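Local coordinates for protein unconventional myosin IB (Entamoeba histolytica, PDB 5XGG) that is a class I myosin whose C-terminal SH3 domain probably recognises proline-rich partner peptides, at residues I28-E33 and K40-G45. Residues are numbered along the deposited sequence; the frame is centred on the assembly and turned at random.
Sequences IITILE and KGELNG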
ATOM      1  N   ILE A  28       3.205   0.630  -6.595  1.00  9.35           N
ATOM      2  CA  ILE A  28       4.068   0.434  -5.412  1.00  9.05           C
ATOM      3  C   ILE A  28       3.669   1.478  -4.376  1.00  7.14           C
ATOM      4  O   ILE A  28       3.775   2.695  -4.645  1.00  8.82           O
ATOM      5  CB  ILE A  28       5.620   0.584  -5.707  1.00 10.30           C
ATOM      6  CG1 ILE A  28       6.055  -0.286  -6.903  1.00 13.49           C
ATOM      7  CG2 ILE A  28       6.442   0.354  -4.464  1.00 10.18           C
ATOM      8  CD1 ILE A  28       5.750  -1.685  -6.779  1.00 14.81           C
ATOM      9  N   ILE A  29       3.062   1.008  -3.317  1.00  6.82           N
ATOM     10  CA  ILE A  29       2.446   1.814  -2.264  1.00  7.08           C
ATOM     11  C   ILE A  29       3.296   1.700  -0.982  1.00  7.38           C
ATOM     12  O   ILE A  29       3.656   0.615  -0.548  1.00  7.40           O
ATOM     13  CB  ILE A  29       0.972   1.362  -2.033  1.00  7.20           C
ATOM     14  CG1 ILE A  29       0.277   1.388  -3.369  1.00  7.51           C
ATOM     15  CG2 ILE A  29       0.332   2.230  -0.983  1.00  7.29           C
ATOM     16  CD1 ILE A  29      -1.075   0.724  -3.290  1.00  8.99           C
ATOM     17  N   THR A  30       3.635   2.868  -0.392  1.00  8.00           N
ATOM     18  CA  THR A  30       4.346   2.945   0.879  1.00  8.13           C
ATOM     19  C   THR A  30       3.387   2.880   2.058  1.00  7.58           C
ATOM     20  O   THR A  30       2.379   3.549   2.059  1.00  8.21           O
ATOM     21  CB  THR A  30       5.169   4.246   0.850  1.00  8.85           C
ATOM     22  OG1 THR A  30       6.098   4.190  -0.274  1.00 10.53           O
ATOM     23  CG2 THR A  30       5.959   4.364   2.170  1.00 10.39           C
ATOM     24  N   ILE A  31       3.699   2.124   3.107  1.00  7.59           N
ATOM     25  CA  ILE A  31       2.794   1.877   4.221  1.00  8.02           C
ATOM     26  C   ILE A  31       3.198   2.726   5.416  1.00 10.00           C
ATOM     27  O   ILE A  31       4.337   2.652   5.885  1.00  8.95           O
ATOM     28  CB  ILE A  31       2.737   0.369   4.588  1.00  8.00           C
ATOM     29  CG1 ILE A  31       2.389  -0.404   3.325  1.00  7.88           C
ATOM     30  CG2 ILE A  31       1.754   0.192   5.731  1.00  7.60           C
ATOM     31  CD1 ILE A  31       1.049  -0.083   2.649  1.00  8.08           C
ATOM     32  N   LEU A  32       2.264   3.557   5.874  1.00 10.54           N
ATOM     33  CA  LEU A  32       2.516   4.503   6.967  1.00 11.14           C
ATOM     34  C   LEU A  32       2.004   3.969   8.322  1.00 12.15           C
ATOM     35  O   LEU A  32       2.461   4.421   9.402  1.00 15.11           O
ATOM     36  CB  LEU A  32       1.829   5.837   6.606  1.00 10.15           C
ATOM     37  CG  LEU A  32       2.207   6.526   5.353  1.00 10.13           C
ATOM     38  CD1 LEU A  32       1.357   7.793   5.266  1.00  9.78           C
ATOM     39  CD2 LEU A  32       3.714   6.734   5.251  1.00 10.73           C
ATOM     40  N   GLU A  33       1.058   3.030   8.310  1.00 11.64           N
ATOM     41  CA  GLU A  33       0.371   2.611   9.513  1.00 15.41           C
ATOM     42  C   GLU A  33      -0.481   1.407   9.145  1.00 14.24           C
ATOM     43  O   GLU A  33      -0.820   1.255   7.957  1.00 11.62           O
ATOM     44  CB  GLU A  33      -0.478   3.813  10.000  1.00 18.78           C
ATOM     45  CG  GLU A  33      -1.604   3.573  10.963  1.00 27.80           C
ATOM     46  CD  GLU A  33      -1.717   4.739  11.912  1.00 27.17           C
ATOM     47  OE1 GLU A  33      -1.715   5.896  11.411  1.00 26.45           O
ATOM     48  OE2 GLU A  33      -1.706   4.446  13.114  1.00 31.70           O
ATOM     49  N   LYS A  40      -2.604   1.999   5.960  1.00  8.49           N
ATOM     50  CA  LYS A  40      -2.618   3.354   5.430  1.00  9.56           C
ATOM     51  C   LYS A  40      -1.494   3.521   4.423  1.00  8.78           C
ATOM     52  O   LYS A  40      -0.346   3.347   4.769  1.00  9.03           O
ATOM     53  CB  LYS A  40      -2.435   4.341   6.589  1.00 11.73           C
ATOM     54  CG  LYS A  40      -2.472   5.735   6.123  1.00 15.22           C
ATOM     55  CD  LYS A  40      -2.556   6.672   7.270  1.00 20.83           C
ATOM     56  CE  LYS A  40      -4.002   7.047   7.526  1.00 21.34           C
ATOM     57  NZ  LYS A  40      -3.827   8.293   8.252  1.00 24.62           N
ATOM     58  N   GLY A  41      -1.845   3.686   3.135  1.00  7.52           N
ATOM     59  CA  GLY A  41      -0.877   3.773   2.050  1.00  8.92           C
ATOM     60  C   GLY A  41      -0.636   5.173   1.589  1.00  8.71           C
ATOM     61  O   GLY A  41      -1.481   6.064   1.822  1.00  8.61           O
ATOM     62  N   GLU A  42       0.507   5.351   0.941  1.00  8.87           N
ATOM     63  CA  GLU A  42       0.915   6.561   0.320  1.00 10.39           C
ATOM     64  C   GLU A  42       1.390   6.259  -1.065  1.00 10.11           C
ATOM     65  O   GLU A  42       2.257   5.420  -1.216  1.00  9.04           O
ATOM     66  CB  GLU A  42       2.031   7.098   1.186  1.00 12.93           C
ATOM     67  CG  GLU A  42       2.497   8.449   0.792  1.00 16.03           C
ATOM     68  CD  GLU A  42       3.264   8.532  -0.452  1.00 20.57           C
ATOM     69  OE1 GLU A  42       4.112   7.683  -0.743  1.00 27.57           O
ATOM     70  OE2 GLU A  42       3.001   9.537  -1.172  1.00 25.60           O
ATOM     71  N   LEU A  43       0.857   6.998  -2.059  1.00  9.71           N
ATOM     72  CA  LEU A  43       1.123   6.770  -3.438  1.00 10.93           C
ATOM     73  C   LEU A  43       0.995   8.122  -4.165  1.00 11.12           C
ATOM     74  O   LEU A  43       0.022   8.761  -4.038  1.00 10.81           O
ATOM     75  CB  LEU A  43       0.101   5.802  -4.005  1.00 13.06           C
ATOM     76  CG  LEU A  43       0.146   5.506  -5.494  1.00 14.98           C
ATOM     77  CD1 LEU A  43       1.398   4.751  -5.821  1.00 14.39           C
ATOM     78  CD2 LEU A  43      -1.057   4.637  -5.761  1.00 15.07           C
ATOM     79  N   ASN A  44       2.042   8.538  -4.851  1.00 12.56           N
ATOM     80  CA  ASN A  44       2.035   9.756  -5.673  1.00 14.62           C
ATOM     81  C   ASN A  44       1.520  10.982  -4.869  1.00 13.52           C
ATOM     82  O   ASN A  44       0.750  11.749  -5.378  1.00 17.68           O
ATOM     83  CB  ASN A  44       1.140   9.519  -6.882  1.00 15.82           C
ATOM     84  CG  ASN A  44       1.664   8.415  -7.808  1.00 21.43           C
ATOM     85  OD1 ASN A  44       2.881   8.174  -7.931  1.00 22.71           O
ATOM     86  ND2 ASN A  44       0.721   7.704  -8.422  1.00 27.58           N
ATOM     87  N   GLY A  45       1.888  11.083  -3.596  1.00 11.81           N
ATOM     88  CA  GLY A  45       1.532  12.200  -2.803  1.00 11.98           C
ATOM     89  C   GLY A  45       0.142  12.194  -2.266  1.00 13.39           C
ATOM     90  O   GLY A  45      -0.289  13.208  -1.659  1.00 15.35           O
TER
HETATM   91  O   HOH W   1       4.959   4.687  -2.832  1.00 22.62           O
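The side chains of E42 and T30 run side by side, pointing the same way. The E42 carboxylate turns its OE1 corner to T30, 3.9 Å from T30 CB, and T30 does not lie over a face of the group. Its other oxygen, OE2, is met nearly along its C-O axis by G45 N at 3.1 Å, which ties the group back to its own turn. On the opposite face of the sheet, I29 CG2 packs against the G41-E42 peptide, 3.6 Å from G41 CA. In I29, chi1 of -53° sets CG1 beside the backbone N and leaves CG2 opposite that nitrogen, and the absence of a side chain at G41 lets this methyl come so near.

The backbones pair antiparallel. T30 and E42 form a hydrogen-bonded pair: T30 N reaches E42 O, and E42 N reaches T30 O at 2.8 Å. I31 and G41 make the next, non-hydrogen-bonded pair. Farther on, L32 N meets K40 O at 2.8 Å almost straight (175°), while K40 N turns to E33 O, tilted from the carbonyl plane. K40 thus faces two residues, and the helix-like psi of L32 (-22°) is consistent with a classic beta bulge. K40 CB packs on E33 CB at 4.0 Å, and K40 NZ finds its salt bridge in E47 on the neighbouring strand 46-51. L32 CD1 sits 4.2 Å from E42 CB.

At the other end, one water joins I28 O, T30 OG1 and E42 O, and L43 CD1 approaches I28 O at 3.4 Å.

This is the SH3 hairpin closed by the n-Src loop. Strand 6-9 flanks 28-35 and strand 46-51 flanks 38-43, and I29 and I31 reach V7 and I50 in the hydrophobic core.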